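Local coordinates for TATA-box-binding protein (Sulfolobus acidocaldarius, PDB 1MP9) that probably binds the TATA box promoter element near the start of transcription, acting as a general factor for transcription of archaeal genes by RNA polymerase, at residues Arg35-Val40 with Lys92-Gln97; Leu50-Glu55 with Ile88-Lys93. One frame throughout, in Å; residues are numbered along the deposited sequence.

Contact 1. Residues Arg35-Val40 with Lys92-Gln97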
loop_
_atom_site.group_PDB
_atom_site.type_symbol
_atom_site.label_atom_id
_atom_site.label_comp_id
_atom_site.label_asym_id
_atom_site.label_seq_id
_atom_site.Cartn_x
_atom_site.Cartn_y
_atom_site.Cartn_z
ATOM N N ARG A 35 -37.631 -6.586 8.379
ATOM C CA ARG A 35 -39.045 -6.258 8.564
ATOM C C ARG A 35 -39.287 -5.654 9.945
ATOM O O ARG A 35 -40.094 -4.736 10.088
ATOM C CB ARG A 35 -39.941 -7.507 8.378
ATOM C CG ARG A 35 -39.944 -8.099 6.958
ATOM C CD ARG A 35 -40.930 -9.283 6.825
ATOM N NE ARG A 35 -42.302 -8.846 7.059
ATOM C CZ ARG A 35 -43.070 -8.282 6.133
ATOM N NH1 ARG A 35 -42.608 -8.098 4.901
ATOM N NH2 ARG A 35 -44.292 -7.862 6.448
ATOM N N SER A 36 -38.588 -6.156 10.959
ATOM C CA SER A 36 -38.780 -5.645 12.310
ATOM C C SER A 36 -38.179 -4.275 12.569
ATOM O O SER A 36 -38.813 -3.422 13.194
ATOM C CB SER A 36 -38.225 -6.622 13.340
ATOM O OG SER A 36 -39.061 -7.751 13.425
ATOM N N VAL A 37 -36.955 -4.065 12.106
ATOM C CA VAL A 37 -36.265 -2.797 12.310
ATOM C C VAL A 37 -36.557 -1.845 11.160
ATOM O O VAL A 37 -36.380 -2.173 9.995
ATOM C CB VAL A 37 -34.728 -2.997 12.402
ATOM C CG1 VAL A 37 -34.039 -1.681 12.710
ATOM C CG2 VAL A 37 -34.402 -4.045 13.458
ATOM N N PRO A 38 -37.007 -0.639 11.480
ATOM C CA PRO A 38 -37.308 0.327 10.431
ATOM C C PRO A 38 -36.082 0.872 9.714
ATOM O O PRO A 38 -34.983 0.967 10.279
ATOM C CB PRO A 38 -38.061 1.419 11.184
ATOM C CG PRO A 38 -37.401 1.428 12.502
ATOM C CD PRO A 38 -37.202 -0.054 12.822
ATOM N N ASN A 39 -36.294 1.212 8.451
ATOM C CA ASN A 39 -35.279 1.812 7.609
ATOM C C ASN A 39 -33.909 1.142 7.505
ATOM O O ASN A 39 -32.884 1.826 7.534
ATOM C CB ASN A 39 -35.111 3.280 8.019
ATOM C CG ASN A 39 -36.438 4.049 7.987
ATOM O OD1 ASN A 39 -37.054 4.236 6.920
ATOM N ND2 ASN A 39 -36.891 4.478 9.155
ATOM N N VAL A 40 -33.878 -0.180 7.403
ATOM C CA VAL A 40 -32.611 -0.871 7.219
ATOM C C VAL A 40 -32.722 -1.541 5.861
ATOM O O VAL A 40 -33.804 -1.628 5.283
ATOM C CB VAL A 40 -32.329 -1.947 8.307
ATOM C CG1 VAL A 40 -32.120 -1.269 9.669
ATOM C CG2 VAL A 40 -33.466 -2.995 8.351
ATOM N N LYS A 92 -32.335 -4.386 20.006
ATOM C CA LYS A 92 -33.068 -4.881 21.166
ATOM C C LYS A 92 -34.495 -4.333 21.144
ATOM O O LYS A 92 -35.446 -5.092 21.225
ATOM C CB LYS A 92 -32.372 -4.472 22.482
ATOM C CG LYS A 92 -31.076 -5.223 22.795
ATOM C CD LYS A 92 -30.695 -5.100 24.266
ATOM C CE LYS A 92 -30.690 -3.647 24.749
ATOM N NZ LYS A 92 -30.424 -3.468 26.230
ATOM N N LYS A 93 -34.637 -3.016 21.022
ATOM C CA LYS A 93 -35.951 -2.403 20.988
ATOM C C LYS A 93 -36.867 -3.075 19.973
ATOM O O LYS A 93 -38.092 -3.023 20.101
ATOM C CB LYS A 93 -35.838 -0.915 20.662
ATOM C CG LYS A 93 -37.134 -0.270 20.172
ATOM C CD LYS A 93 -36.948 1.238 20.087
ATOM C CE LYS A 93 -37.926 1.926 19.132
ATOM N NZ LYS A 93 -39.362 1.782 19.518
ATOM N N TYR A 94 -36.295 -3.715 18.964
ATOM C CA TYR A 94 -37.136 -4.364 17.977
ATOM C C TYR A 94 -37.075 -5.881 17.927
ATOM O O TYR A 94 -37.378 -6.480 16.897
ATOM C CB TYR A 94 -36.858 -3.781 16.604
ATOM C CG TYR A 94 -37.304 -2.347 16.471
ATOM C CD1 TYR A 94 -38.661 -2.019 16.440
ATOM C CD2 TYR A 94 -36.374 -1.316 16.355
ATOM C CE1 TYR A 94 -39.081 -0.697 16.292
ATOM C CE2 TYR A 94 -36.781 0.010 16.205
ATOM C CZ TYR A 94 -38.134 0.309 16.171
ATOM O OH TYR A 94 -38.532 1.610 15.964
ATOM N N GLY A 95 -36.660 -6.524 19.011
ATOM C CA GLY A 95 -36.699 -7.975 18.968
ATOM C C GLY A 95 -35.585 -8.947 19.289
ATOM O O GLY A 95 -35.882 -10.062 19.726
ATOM N N MET A 96 -34.321 -8.594 19.077
ATOM C CA MET A 96 -33.290 -9.584 19.366
ATOM C C MET A 96 -32.876 -9.565 20.822
ATOM O O MET A 96 -32.930 -8.534 21.485
ATOM C CB MET A 96 -32.060 -9.408 18.452
ATOM C CG MET A 96 -31.132 -8.274 18.800
ATOM S SD MET A 96 -29.609 -8.381 17.819
ATOM C CE MET A 96 -28.730 -9.570 18.740
ATOM N N GLN A 97 -32.476 -10.729 21.316
ATOM C CA GLN A 97 -32.057 -10.859 22.700
ATOM C C GLN A 97 -30.579 -11.173 22.732
ATOM O O GLN A 97 -30.051 -11.773 21.794
ATOM C CB GLN A 97 -32.819 -11.992 23.391
ATOM C CG GLN A 97 -34.334 -11.925 23.260
ATOM C CD GLN A 97 -34.915 -10.590 23.699
ATOM O OE1 GLN A 97 -34.559 -9.560 23.093
ATOM N NE2 GLN A 97 -35.736 -10.566 24.648
#
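Tyr94 sends its ring across to Val37 and Pro38 because its CG lies beside its own backbone N, anti to the carbonyl carbon (chi1 -68°). Val37 has CG2 in the matching place, beside its N, and this methyl meets Tyr94 CB at 4.0 Å. The phenol ring carries most of the contact. Pro38 lies over one of its faces in a CH-pi contact. Pro38 CD stands 3.7 Å from the centroid of the Tyr94 ring, 23° off the ring normal. Pro38 CD leans toward the rim, 3.4 Å from Tyr94 CE2. Pro38 CG reaches further out, to 3.6 Å from Tyr94 OH. The opposite face is taken by the neighbour in sequence, with Lys93 CG over the ring centre, so the ring is sandwiched between aliphatic carbons. Ser36 O approaches obliquely, 3.5 Å from Tyr94 CD1. No hydrogen bond crosses the contact. Loss of the Tyr94 ring, as with an alanine here, would probably leave Pro38 and the Lys93 chain without the surface they both pack on. After Tyr94 the backbone turns to end the helix. Gly95 N bonds to Lys92 O at 2.9 Å, and Gly95 has a positive phi (128°) at which a CB would press against the preceding carbonyl oxygen. Val37 and Tyr94 are each the first non-helical residue after a helix. The contact thus joins the ends of helices 30-36 and 77-93, the second closed by a Schellman motif with Gly95 as its C-prime residue.

Contact 2. Residues Leu50-Glu55 with Ile88-Lys93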
loop_
_atom_site.group_PDB
_atom_site.type_symbol
_atom_site.label_atom_id
_atom_site.label_comp_id
_atom_site.label_asym_id
_atom_site.label_seq_id
_atom_site.Cartn_x
_atom_site.Cartn_y
_atom_site.Cartn_z
ATOM N N LEU A 50 -27.266 -7.384 6.347
ATOM C CA LEU A 50 -28.290 -6.376 6.544
ATOM C C LEU A 50 -27.494 -5.092 6.844
ATOM O O LEU A 50 -26.554 -5.094 7.667
ATOM C CB LEU A 50 -29.194 -6.724 7.757
ATOM C CG LEU A 50 -30.365 -5.769 8.011
ATOM C CD1 LEU A 50 -31.560 -6.572 8.567
ATOM C CD2 LEU A 50 -29.944 -4.641 8.971
ATOM N N ILE A 51 -27.884 -4.000 6.196
ATOM C CA ILE A 51 -27.196 -2.717 6.354
ATOM C C ILE A 51 -27.982 -1.796 7.271
ATOM O O ILE A 51 -29.119 -1.410 6.964
ATOM C CB ILE A 51 -27.006 -2.059 4.978
ATOM C CG1 ILE A 51 -26.243 -3.034 4.093
ATOM C CG2 ILE A 51 -26.279 -0.676 5.125
ATOM C CD1 ILE A 51 -26.223 -2.701 2.597
ATOM N N PHE A 52 -27.371 -1.461 8.402
ATOM C CA PHE A 52 -27.984 -0.622 9.420
ATOM C C PHE A 52 -27.188 0.677 9.448
ATOM O O PHE A 52 -26.019 0.675 9.771
ATOM C CB PHE A 52 -27.888 -1.351 10.759
ATOM C CG PHE A 52 -28.533 -0.630 11.905
ATOM C CD1 PHE A 52 -29.664 -1.155 12.524
ATOM C CD2 PHE A 52 -28.014 0.582 12.372
ATOM C CE1 PHE A 52 -30.267 -0.491 13.585
ATOM C CE2 PHE A 52 -28.617 1.256 13.438
ATOM C CZ PHE A 52 -29.739 0.722 14.041
ATOM N N ARG A 53 -27.815 1.791 9.097
ATOM C CA ARG A 53 -27.100 3.063 9.073
ATOM C C ARG A 53 -27.528 3.979 10.193
ATOM O O ARG A 53 -28.718 4.120 10.478
ATOM C CB ARG A 53 -27.317 3.784 7.734
ATOM C CG ARG A 53 -26.778 3.051 6.519
ATOM C CD ARG A 53 -27.089 3.805 5.226
ATOM N NE ARG A 53 -26.340 3.275 4.087
ATOM C CZ ARG A 53 -26.800 2.369 3.226
ATOM N NH1 ARG A 53 -28.026 1.871 3.358
ATOM N NH2 ARG A 53 -26.027 1.959 2.230
ATOM N N LEU A 54 -26.547 4.580 10.857
ATOM C CA LEU A 54 -26.837 5.523 11.921
ATOM C C LEU A 54 -26.429 6.877 11.382
ATOM O O LEU A 54 -25.503 6.989 10.570
ATOM C CB LEU A 54 -26.041 5.200 13.174
ATOM C CG LEU A 54 -26.688 4.122 14.034
ATOM C CD1 LEU A 54 -25.795 3.749 15.200
ATOM C CD2 LEU A 54 -28.014 4.652 14.529
ATOM N N GLU A 55 -27.131 7.909 11.813
ATOM C CA GLU A 55 -26.807 9.238 11.346
ATOM C C GLU A 55 -26.214 10.014 12.501
ATOM O O GLU A 55 -26.552 9.769 13.654
ATOM C CB GLU A 55 -28.063 9.924 10.827
ATOM C CG GLU A 55 -27.755 10.955 9.786
ATOM C CD GLU A 55 -26.776 10.431 8.759
ATOM O OE1 GLU A 55 -27.040 9.356 8.177
ATOM O OE2 GLU A 55 -25.740 11.095 8.536
ATOM N N ILE A 88 -26.959 -1.752 19.284
ATOM C CA ILE A 88 -27.503 -2.847 20.072
ATOM C C ILE A 88 -28.820 -2.464 20.736
ATOM O O ILE A 88 -29.756 -3.257 20.757
ATOM C CB ILE A 88 -26.478 -3.323 21.134
ATOM C CG1 ILE A 88 -25.289 -3.990 20.429
ATOM C CG2 ILE A 88 -27.131 -4.328 22.086
ATOM C CD1 ILE A 88 -24.112 -4.335 21.340
ATOM N N LYS A 89 -28.904 -1.240 21.250
ATOM C CA LYS A 89 -30.132 -0.784 21.900
ATOM C C LYS A 89 -31.304 -0.939 20.923
ATOM O O LYS A 89 -32.349 -1.512 21.261
ATOM C CB LYS A 89 -30.000 0.681 22.335
ATOM C CG LYS A 89 -31.090 1.143 23.312
ATOM C CD LYS A 89 -30.888 2.584 23.814
ATOM C CE LYS A 89 -31.901 2.921 24.925
ATOM N NZ LYS A 89 -31.777 4.286 25.551
ATOM N N THR A 90 -31.113 -0.452 19.701
ATOM C CA THR A 90 -32.168 -0.539 18.682
ATOM C C THR A 90 -32.535 -1.973 18.322
ATOM O O THR A 90 -33.714 -2.347 18.343
ATOM C CB THR A 90 -31.763 0.185 17.403
ATOM O OG1 THR A 90 -31.409 1.525 17.721
ATOM C CG2 THR A 90 -32.918 0.212 16.407
ATOM N N LEU A 91 -31.539 -2.781 17.979
ATOM C CA LEU A 91 -31.826 -4.164 17.643
ATOM C C LEU A 91 -32.660 -4.769 18.774
ATOM O O LEU A 91 -33.583 -5.556 18.530
ATOM C CB LEU A 91 -30.538 -4.957 17.465
ATOM C CG LEU A 91 -29.636 -4.406 16.370
ATOM C CD1 LEU A 91 -28.449 -5.326 16.210
ATOM C CD2 LEU A 91 -30.425 -4.266 15.062
ATOM N N LYS A 92 -32.335 -4.386 20.006
ATOM C CA LYS A 92 -33.068 -4.881 21.166
ATOM C C LYS A 92 -34.495 -4.333 21.144
ATOM O O LYS A 92 -35.446 -5.092 21.225
ATOM C CB LYS A 92 -32.372 -4.472 22.482
ATOM C CG LYS A 92 -31.076 -5.223 22.795
ATOM C CD LYS A 92 -30.695 -5.100 24.266
ATOM C CE LYS A 92 -30.690 -3.647 24.749
ATOM N NZ LYS A 92 -30.424 -3.468 26.230
ATOM N N LYS A 93 -34.637 -3.016 21.022
ATOM C CA LYS A 93 -35.951 -2.403 20.988
ATOM C C LYS A 93 -36.867 -3.075 19.973
ATOM O O LYS A 93 -38.092 -3.023 20.101
ATOM C CB LYS A 93 -35.838 -0.915 20.662
ATOM C CG LYS A 93 -37.134 -0.270 20.172
ATOM C CD LYS A 93 -36.948 1.238 20.087
ATOM C CE LYS A 93 -37.926 1.926 19.132
ATOM N NZ LYS A 93 -39.362 1.782 19.518
#
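Thr90 is the first residue of 88-93 to meet the strand, and it does so at the ring of Phe52. Thr90 CG2, the methyl, lies at the edge of that ring, near the ring plane, 3.9 Å from Phe52 CE1. Thr90 CB comes to 4.0 Å from Phe52 CZ. The threonine divides its two branches between two tasks. OG1 sits beside the backbone N (chi1 -55°) and hydrogen-bonds back to Arg86 O, one helical turn earlier. CG2 is the branch that comes nearest the ring. Leu91 follows. Its CB does not aim straight at the strand, but Leu91 CD2 swings in to 4.1 Å from Phe52 CE1. This methyl comes at the ring obliquely, and the two side chains run past each other in opposite directions. Leu91 also packs on Ile63 of the adjoining strand and on Met96. The helix carries on past Leu91 to Lys93. On the strand, Phe52 is the one residue that carries the contact. Its CG is anti to the backbone N (chi1 -178°), which extends the ring toward the helix; with the Leu91 side chain it spans the 9.7 Å between the CA atoms of Phe52 and Leu91. Leu54 CG also lies at the ring edge, and Ile87 adds to the packing from the helix. Neither a hydrogen bond nor a charge pair links the segments. The buried ring meets aliphatic carbons through van der Waals contact and the hydrophobic effect, and the threonine hydroxyl can sit beside it because the helix backbone satisfies it.

The centres of contacts 1 and 2 lie about 7 Å apart. Segments 35-40 and 50-55 lie in the first TBP repeat; 88-93 and 92-97 fall at its close and just past it. Helix 30-36, strand 50-54 and helix 77-93 follow in that order along the chain, and the contacts share Lys92 and Lys93. Val40 of 35-40 packs on the strand, its CG1 3.8 Å from Phe52 CD1. Val37 also packs on Phe52. A probable hydrogen bond from Met96 N to Leu91 O spans the helix end. Contact 2 packs helix 77-93 on strand 50-54, an outermost strand of the sheet, while contact 1 joins the turns that follow the two helices. In the TBP saddle, helices cover the convex side and the concave side receives DNA.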